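Local coordinates for protein putative dehydrogenase (Amycolatopsis orientalis, PDB 5A9S) that binds NADP and, as an imine reductase of the HIBADH-related family, probably uses NADPH to reduce imines to amines, at residues M240-L245 against R264-L269; A189-S194 against Q253-D258. All coordinates share one frame; numbering follows the deposited sequence.

Contact 1. Residues M240-L245 against R264-L269; sequences MNVTTL and RNKELL
Asn241, Val242 and Leu245 of helix 238-255 touch Lys266 and Leu269 of helix 260-277, forming part of an antiparallel helical hairpin in the C-terminal helical domain. The local axes run at 159° to one another and come within 9.6 Å. Asn241 takes part through its CB, which sits 3.9 Å from CD2 of Leu269. One residue on, Val242 directs its side chain at the partner helix, where its CG1 rests beside CB of Leu269 at 4.4 Å; its other methyl, CG2, lies equally loosely beside the aliphatic part of Lys266. The lysine stem is used here purely for its carbons: with CG anti to the backbone N (chi1 -153°) and further bends along the chain, it runs across the flank of the first helix, while its ammonium group leaves the interface for a salt bridge with Asp270. A helical turn after Asn241, Leu245 makes the most contacts, touching Asn265, Lys266 and Leu269. Its CB lies 3.8 Å from CG of Lys266, and its two methyls diverge around the start of the second segment. Methyl CD2 reaches CB of Asn265, whereas CD1 lies over the backbone between Asn265 and Lys266. Leu269 also packs on Tyr282 and Val285 from the loops near the C terminus, and an aromatic side chain of the neighbouring subunit packs on Leu245. The Leu245 and Leu269 side chains cross nearly at right angles, and CD1 of Leu245 is modelled only 3.3 Å from CD2 of Leu269, a separation short enough to make the exact methyl positions doubtful.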
ATOM      1  N   MET A 240      -7.200  16.216  12.097  1.00 46.35           N
ATOM      2  CA  MET A 240      -5.768  16.425  11.855  1.00 46.31           C
ATOM      3  C   MET A 240      -5.420  15.996  10.424  1.00 41.28           C
ATOM      4  O   MET A 240      -4.602  16.654   9.719  1.00 39.80           O
ATOM      5  CB  MET A 240      -4.906  15.669  12.913  1.00 55.84           C
ATOM      6  CG  MET A 240      -4.777  16.401  14.288  1.00 68.13           C
ATOM      7  SD  MET A 240      -5.191  15.454  15.798  1.00 76.46           S
ATOM      8  CE  MET A 240      -3.734  14.405  15.873  1.00 65.32           C
ATOM      9  N   ASN A 241      -5.997  14.868  10.004  1.00 34.02           N
ATOM     10  CA  ASN A 241      -5.696  14.309   8.691  1.00 32.71           C
ATOM     11  C   ASN A 241      -6.284  15.172   7.589  1.00 33.34           C
ATOM     12  O   ASN A 241      -5.659  15.285   6.508  1.00 28.83           O
ATOM     13  CB  ASN A 241      -6.169  12.844   8.590  1.00 29.36           C
ATOM     14  CG  ASN A 241      -5.344  11.919   9.449  1.00 29.88           C
ATOM     15  OD1 ASN A 241      -5.793  11.475  10.490  1.00 36.81           O
ATOM     16  ND2 ASN A 241      -4.101  11.688   9.051  1.00 26.13           N
ATOM     17  N   VAL A 242      -7.456  15.799   7.818  1.00 35.69           N
ATOM     18  CA  VAL A 242      -7.960  16.753   6.750  1.00 38.11           C
ATOM     19  C   VAL A 242      -6.974  17.925   6.518  1.00 34.38           C
ATOM     20  O   VAL A 242      -6.694  18.294   5.404  1.00 31.35           O
ATOM     21  CB  VAL A 242      -9.472  17.143   6.713  1.00 45.01           C
ATOM     22  CG1 VAL A 242     -10.310  16.544   7.825  1.00 46.87           C
ATOM     23  CG2 VAL A 242      -9.647  18.661   6.549  1.00 39.77           C
ATOM     24  N   THR A 243      -6.390  18.449   7.564  1.00 30.93           N
ATOM     25  CA  THR A 243      -5.340  19.458   7.405  1.00 36.01           C
ATOM     26  C   THR A 243      -4.147  18.953   6.612  1.00 32.70           C
ATOM     27  O   THR A 243      -3.637  19.668   5.752  1.00 30.81           O
ATOM     28  CB  THR A 243      -4.866  19.970   8.785  1.00 39.70           C
ATOM     29  OG1 THR A 243      -6.018  20.354   9.534  1.00 41.09           O
ATOM     30  CG2 THR A 243      -3.943  21.144   8.668  1.00 43.72           C
ATOM     31  N   THR A 244      -3.676  17.736   6.907  1.00 30.15           N
ATOM     32  CA  THR A 244      -2.581  17.165   6.164  1.00 26.08           C
ATOM     33  C   THR A 244      -2.959  17.053   4.679  1.00 28.04           C
ATOM     34  O   THR A 244      -2.201  17.451   3.816  1.00 26.35           O
ATOM     35  CB  THR A 244      -2.173  15.801   6.735  1.00 25.98           C
ATOM     36  OG1 THR A 244      -1.798  15.985   8.110  1.00 27.33           O
ATOM     37  CG2 THR A 244      -1.035  15.165   5.972  1.00 24.10           C
ATOM     38  N   LEU A 245      -4.144  16.553   4.389  1.00 26.28           N
ATOM     39  CA  LEU A 245      -4.578  16.455   3.010  1.00 27.34           C
ATOM     40  C   LEU A 245      -4.634  17.820   2.276  1.00 30.47           C
ATOM     41  O   LEU A 245      -4.314  17.903   1.076  1.00 27.78           O
ATOM     42  CB  LEU A 245      -5.906  15.714   2.945  1.00 28.58           C
ATOM     43  CG  LEU A 245      -5.668  14.171   2.805  1.00 26.99           C
ATOM     44  CD1 LEU A 245      -6.919  13.431   3.245  1.00 27.34           C
ATOM     45  CD2 LEU A 245      -5.277  13.693   1.418  1.00 30.87           C
ATOM     46  N   ARG A 264     -10.099  13.704  -3.733  1.00 32.92           N
ATOM     47  CA  ARG A 264     -11.034  12.612  -3.411  1.00 36.01           C
ATOM     48  C   ARG A 264     -10.804  12.030  -2.004  1.00 31.77           C
ATOM     49  O   ARG A 264     -11.751  11.782  -1.254  1.00 30.27           O
ATOM     50  CB  ARG A 264     -10.984  11.478  -4.442  1.00 40.92           C
ATOM     51  CG  ARG A 264     -11.449  11.825  -5.860  1.00 47.07           C
ATOM     52  CD  ARG A 264     -12.635  10.977  -6.316  1.00 55.87           C
ATOM     53  NE  ARG A 264     -13.494  11.565  -7.346  1.00 56.60           N
ATOM     54  CZ  ARG A 264     -13.160  11.741  -8.619  1.00 57.89           C
ATOM     55  NH1 ARG A 264     -11.958  11.422  -9.062  1.00 56.44           N
ATOM     56  NH2 ARG A 264     -14.040  12.274  -9.464  1.00 63.51           N
ATOM     57  N   ASN A 265      -9.558  11.864  -1.631  1.00 28.86           N
ATOM     58  CA  ASN A 265      -9.251  11.382  -0.257  1.00 29.04           C
ATOM     59  C   ASN A 265      -9.744  12.320   0.826  1.00 28.06           C
ATOM     60  O   ASN A 265     -10.283  11.915   1.845  1.00 28.82           O
ATOM     61  CB  ASN A 265      -7.730  11.111  -0.135  1.00 26.52           C
ATOM     62  CG  ASN A 265      -7.319   9.852  -0.860  1.00 26.13           C
ATOM     63  OD1 ASN A 265      -8.129   8.986  -1.038  1.00 26.43           O
ATOM     64  ND2 ASN A 265      -6.097   9.747  -1.270  1.00 26.78           N
ATOM     65  N   LYS A 266      -9.521  13.599   0.592  1.00 33.28           N
ATOM     66  CA  LYS A 266     -10.012  14.649   1.488  1.00 35.13           C
ATOM     67  C   LYS A 266     -11.536  14.675   1.568  1.00 31.97           C
ATOM     68  O   LYS A 266     -12.085  14.821   2.663  1.00 33.06           O
ATOM     69  CB  LYS A 266      -9.518  16.006   1.055  1.00 37.06           C
ATOM     70  CG  LYS A 266      -9.401  17.026   2.168  1.00 43.74           C
ATOM     71  CD  LYS A 266     -10.656  17.823   2.311  1.00 51.25           C
ATOM     72  CE  LYS A 266     -10.551  19.308   1.917  1.00 56.65           C
ATOM     73  NZ  LYS A 266     -11.849  19.902   2.362  1.00 59.77           N
ATOM     74  N   GLU A 267     -12.203  14.553   0.428  1.00 31.76           N
ATOM     75  CA  GLU A 267     -13.681  14.555   0.384  1.00 33.41           C
ATOM     76  C   GLU A 267     -14.261  13.408   1.190  1.00 35.25           C
ATOM     77  O   GLU A 267     -15.322  13.531   1.776  1.00 35.50           O
ATOM     78  CB  GLU A 267     -14.236  14.474  -1.037  1.00 40.44           C
ATOM     79  CG  GLU A 267     -15.632  15.066  -1.239  1.00 47.79           C
ATOM     80  CD  GLU A 267     -16.820  14.080  -0.991  1.00 53.38           C
ATOM     81  OE1 GLU A 267     -16.621  12.840  -0.998  1.00 55.43           O
ATOM     82  OE2 GLU A 267     -18.003  14.513  -0.764  1.00 50.73           O
ATOM     83  N   LEU A 268     -13.580  12.270   1.160  1.00 32.87           N
ATOM     84  CA  LEU A 268     -13.985  11.119   1.904  1.00 32.78           C
ATOM     85  C   LEU A 268     -13.937  11.405   3.398  1.00 31.33           C
ATOM     86  O   LEU A 268     -14.879  11.102   4.116  1.00 29.29           O
ATOM     87  CB  LEU A 268     -13.065   9.959   1.567  1.00 31.25           C
ATOM     88  CG  LEU A 268     -13.237   8.709   2.400  1.00 31.43           C
ATOM     89  CD1 LEU A 268     -14.633   8.166   2.156  1.00 34.41           C
ATOM     90  CD2 LEU A 268     -12.156   7.714   2.011  1.00 34.10           C
ATOM     91  N   LEU A 269     -12.829  11.971   3.852  1.00 29.80           N
ATOM     92  CA  LEU A 269     -12.675  12.404   5.260  1.00 33.40           C
ATOM     93  C   LEU A 269     -13.721  13.460   5.669  1.00 35.36           C
ATOM     94  O   LEU A 269     -14.290  13.351   6.729  1.00 33.88           O
ATOM     95  CB  LEU A 269     -11.272  12.956   5.485  1.00 36.46           C
ATOM     96  CG  LEU A 269     -10.238  11.998   6.037  1.00 42.50           C
ATOM     97  CD1 LEU A 269     -10.397  10.554   5.595  1.00 41.97           C
ATOM     98  CD2 LEU A 269      -8.826  12.501   5.815  1.00 44.26           C
TER

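Contact 2. Residues A189-S194 against Q253-D258; sequences AALVGS and QEQGVD
With its chi1 at 73°, Ser194 holds OG between its own backbone N and carbonyl carbon, turned to meet Gln255, whose chain folds back at chi2 (-60°) and presents its amide to that hydroxyl. NE2 of Gln255 donates to OG of Ser194 over 3.0 Å; the bond is almost straight, and the oxygen lies practically in the amide plane. The hydroxyl in turn gives its proton to the carbonyl O of Leu191, 2.7 Å from OG, approaching somewhat out of the carbonyl plane. A short relay results, amide to hydroxyl to backbone carbonyl, in which OG both accepts and donates and has its rotation fixed by two bonds. Beside this polar link the contact is apolar. Val257 points both methyls at the end of helix 166-193: CG1 meets CB of Ala190 at 3.9 Å, while CG2 lies 3.7 Å from CB of Ser194 and close to the carbonyl O of Ala190. Leu191 CD1 sits beside both residues of the other segment, 4.0 Å from CB of Gln255 and 4.3 Å from CB of Val257, its side chain crossing that of Gln255 at about a right angle. Replacing Ser194 with an alanine would probably leave the Gln255 amide without this acceptor and free to turn, and would take one bond from the Leu191 carbonyl. Gly256 turns the chain out of helix 238-255 and lets Val257 point back at the other helix; Asp258 then caps the next helix through its bond to Glu260 N. A Schellman motif with Gly256 at positive phi thus ends helix 238-255, and the residue that follows it packs on the end of helix 166-193 in the C-terminal helical domain.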
ATOM      1  N   ALA A 189       4.439   9.663  -7.289  1.00 26.25           N
ATOM      2  CA  ALA A 189       5.507   9.676  -8.289  1.00 25.22           C
ATOM      3  C   ALA A 189       5.380  10.892  -9.205  1.00 24.70           C
ATOM      4  O   ALA A 189       6.379  11.445  -9.652  1.00 23.28           O
ATOM      5  CB  ALA A 189       5.510   8.389  -9.091  1.00 25.85           C
ATOM      6  N   ALA A 190       4.140  11.278  -9.512  1.00 24.93           N
ATOM      7  CA  ALA A 190       3.910  12.422 -10.349  1.00 24.58           C
ATOM      8  C   ALA A 190       4.363  13.659  -9.649  1.00 24.66           C
ATOM      9  O   ALA A 190       5.016  14.529 -10.220  1.00 24.61           O
ATOM     10  CB  ALA A 190       2.441  12.530 -10.704  1.00 27.20           C
ATOM     11  N   LEU A 191       4.042  13.719  -8.371  1.00 26.82           N
ATOM     12  CA  LEU A 191       4.452  14.813  -7.526  1.00 26.12           C
ATOM     13  C   LEU A 191       5.930  14.999  -7.395  1.00 25.59           C
ATOM     14  O   LEU A 191       6.414  16.089  -7.621  1.00 27.91           O
ATOM     15  CB  LEU A 191       3.841  14.652  -6.168  1.00 28.53           C
ATOM     16  CG  LEU A 191       3.659  15.864  -5.289  1.00 32.22           C
ATOM     17  CD1 LEU A 191       2.901  17.006  -5.960  1.00 32.56           C
ATOM     18  CD2 LEU A 191       2.993  15.447  -3.975  1.00 33.67           C
ATOM     19  N   VAL A 192       6.688  13.963  -7.071  1.00 25.34           N
ATOM     20  CA  VAL A 192       8.127  14.162  -6.998  1.00 24.42           C
ATOM     21  C   VAL A 192       8.723  14.382  -8.385  1.00 23.77           C
ATOM     22  O   VAL A 192       9.723  15.127  -8.550  1.00 23.66           O
ATOM     23  CB  VAL A 192       8.895  13.036  -6.255  1.00 25.42           C
ATOM     24  CG1 VAL A 192       8.391  12.891  -4.830  1.00 27.74           C
ATOM     25  CG2 VAL A 192       8.829  11.707  -6.966  1.00 27.53           C
ATOM     26  N   GLY A 193       8.158  13.694  -9.367  1.00 24.67           N
ATOM     27  CA  GLY A 193       8.587  13.850 -10.751  1.00 26.14           C
ATOM     28  C   GLY A 193       8.471  15.286 -11.270  1.00 26.81           C
ATOM     29  O   GLY A 193       9.298  15.717 -12.048  1.00 28.35           O
ATOM     30  N   SER A 194       7.480  16.030 -10.805  1.00 26.95           N
ATOM     31  CA  SER A 194       7.286  17.418 -11.218  1.00 27.14           C
ATOM     32  C   SER A 194       8.445  18.315 -10.783  1.00 28.77           C
ATOM     33  O   SER A 194       8.603  19.357 -11.347  1.00 27.10           O
ATOM     34  CB  SER A 194       5.986  17.965 -10.621  1.00 26.48           C
ATOM     35  OG  SER A 194       6.122  18.199  -9.211  1.00 24.04           O
ATOM     36  N   GLN A 253      -1.035  21.499  -6.275  1.00 27.98           N
ATOM     37  CA  GLN A 253      -1.305  22.749  -7.028  1.00 34.33           C
ATOM     38  C   GLN A 253      -0.018  23.550  -7.324  1.00 33.34           C
ATOM     39  O   GLN A 253       0.244  23.842  -8.473  1.00 31.15           O
ATOM     40  CB  GLN A 253      -2.273  23.650  -6.273  1.00 35.96           C
ATOM     41  CG  GLN A 253      -3.685  23.130  -6.304  1.00 35.51           C
ATOM     42  CD  GLN A 253      -4.599  23.804  -5.295  1.00 42.65           C
ATOM     43  OE1 GLN A 253      -4.162  24.575  -4.447  1.00 39.86           O
ATOM     44  NE2 GLN A 253      -5.893  23.517  -5.392  1.00 48.56           N
ATOM     45  N   GLU A 254       0.835  23.801  -6.329  1.00 31.84           N
ATOM     46  CA  GLU A 254       2.094  24.515  -6.625  1.00 34.41           C
ATOM     47  C   GLU A 254       2.992  23.775  -7.591  1.00 33.74           C
ATOM     48  O   GLU A 254       3.716  24.409  -8.331  1.00 29.43           O
ATOM     49  CB  GLU A 254       3.000  24.756  -5.405  1.00 35.93           C
ATOM     50  CG  GLU A 254       2.445  25.511  -4.241  1.00 39.22           C
ATOM     51  CD  GLU A 254       3.363  25.499  -2.970  1.00 45.00           C
ATOM     52  OE1 GLU A 254       4.540  25.024  -2.998  1.00 44.09           O
ATOM     53  OE2 GLU A 254       2.869  25.902  -1.896  1.00 47.93           O
ATOM     54  N   GLN A 255       2.975  22.442  -7.560  1.00 29.98           N
ATOM     55  CA  GLN A 255       3.787  21.662  -8.477  1.00 31.39           C
ATOM     56  C   GLN A 255       3.167  21.434  -9.853  1.00 28.73           C
ATOM     57  O   GLN A 255       3.818  20.842 -10.700  1.00 32.34           O
ATOM     58  CB  GLN A 255       4.135  20.297  -7.855  1.00 33.22           C
ATOM     59  CG  GLN A 255       4.986  20.406  -6.598  1.00 34.01           C
ATOM     60  CD  GLN A 255       6.333  21.090  -6.841  1.00 34.42           C
ATOM     61  OE1 GLN A 255       6.659  22.036  -6.161  1.00 36.25           O
ATOM     62  NE2 GLN A 255       7.110  20.605  -7.811  1.00 30.86           N
ATOM     63  N   GLY A 256       1.932  21.854 -10.074  1.00 25.98           N
ATOM     64  CA  GLY A 256       1.294  21.645 -11.364  1.00 29.19           C
ATOM     65  C   GLY A 256       0.834  20.209 -11.570  1.00 32.87           C
ATOM     66  O   GLY A 256       0.695  19.789 -12.692  1.00 35.82           O
ATOM     67  N   VAL A 257       0.559  19.458 -10.501  1.00 30.63           N
ATOM     68  CA  VAL A 257       0.129  18.068 -10.627  1.00 27.37           C
ATOM     69  C   VAL A 257      -1.340  17.999 -10.296  1.00 26.34           C
ATOM     70  O   VAL A 257      -1.770  18.635  -9.368  1.00 26.56           O
ATOM     71  CB  VAL A 257       0.988  17.166  -9.753  1.00 28.38           C
ATOM     72  CG1 VAL A 257       0.425  15.744  -9.677  1.00 29.91           C
ATOM     73  CG2 VAL A 257       2.395  17.160 -10.327  1.00 26.74           C
ATOM     74  N   ASP A 258      -2.097  17.234 -11.073  1.00 25.76           N
ATOM     75  CA  ASP A 258      -3.540  17.105 -10.900  1.00 28.34           C
ATOM     76  C   ASP A 258      -3.877  16.687  -9.470  1.00 27.49           C
ATOM     77  O   ASP A 258      -3.229  15.813  -8.881  1.00 32.43           O
ATOM     78  CB  ASP A 258      -4.105  16.117 -11.924  1.00 31.27           C
ATOM     79  CG  ASP A 258      -5.609  16.122 -12.040  1.00 33.57           C
ATOM     80  OD1 ASP A 258      -6.372  16.085 -11.057  1.00 35.59           O
ATOM     81  OD2 ASP A 258      -6.066  16.060 -13.182  1.00 38.50           O
TER

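Overall arrangement
Helix 238-255 is common to both contacts: contact 1 uses its early turns and contact 2 its C-terminal end. The segments alternate along the chain: helix 238-255 packs against its successor, helix 260-277, in contact 1 and reaches back to the end of helix 166-193 in contact 2. The contact centres are 18 Å apart and the nearest atoms about 8 Å, without touching. Both belong to the helical C-terminal domain, apart from the Rossmann-type domain that binds NADP. Ala221 of one calcium site has its side chain about 11 Å from that of Asn241 in contact 1, whereas Gly256 in contact 2 belongs to a second calcium site, together with Arg290.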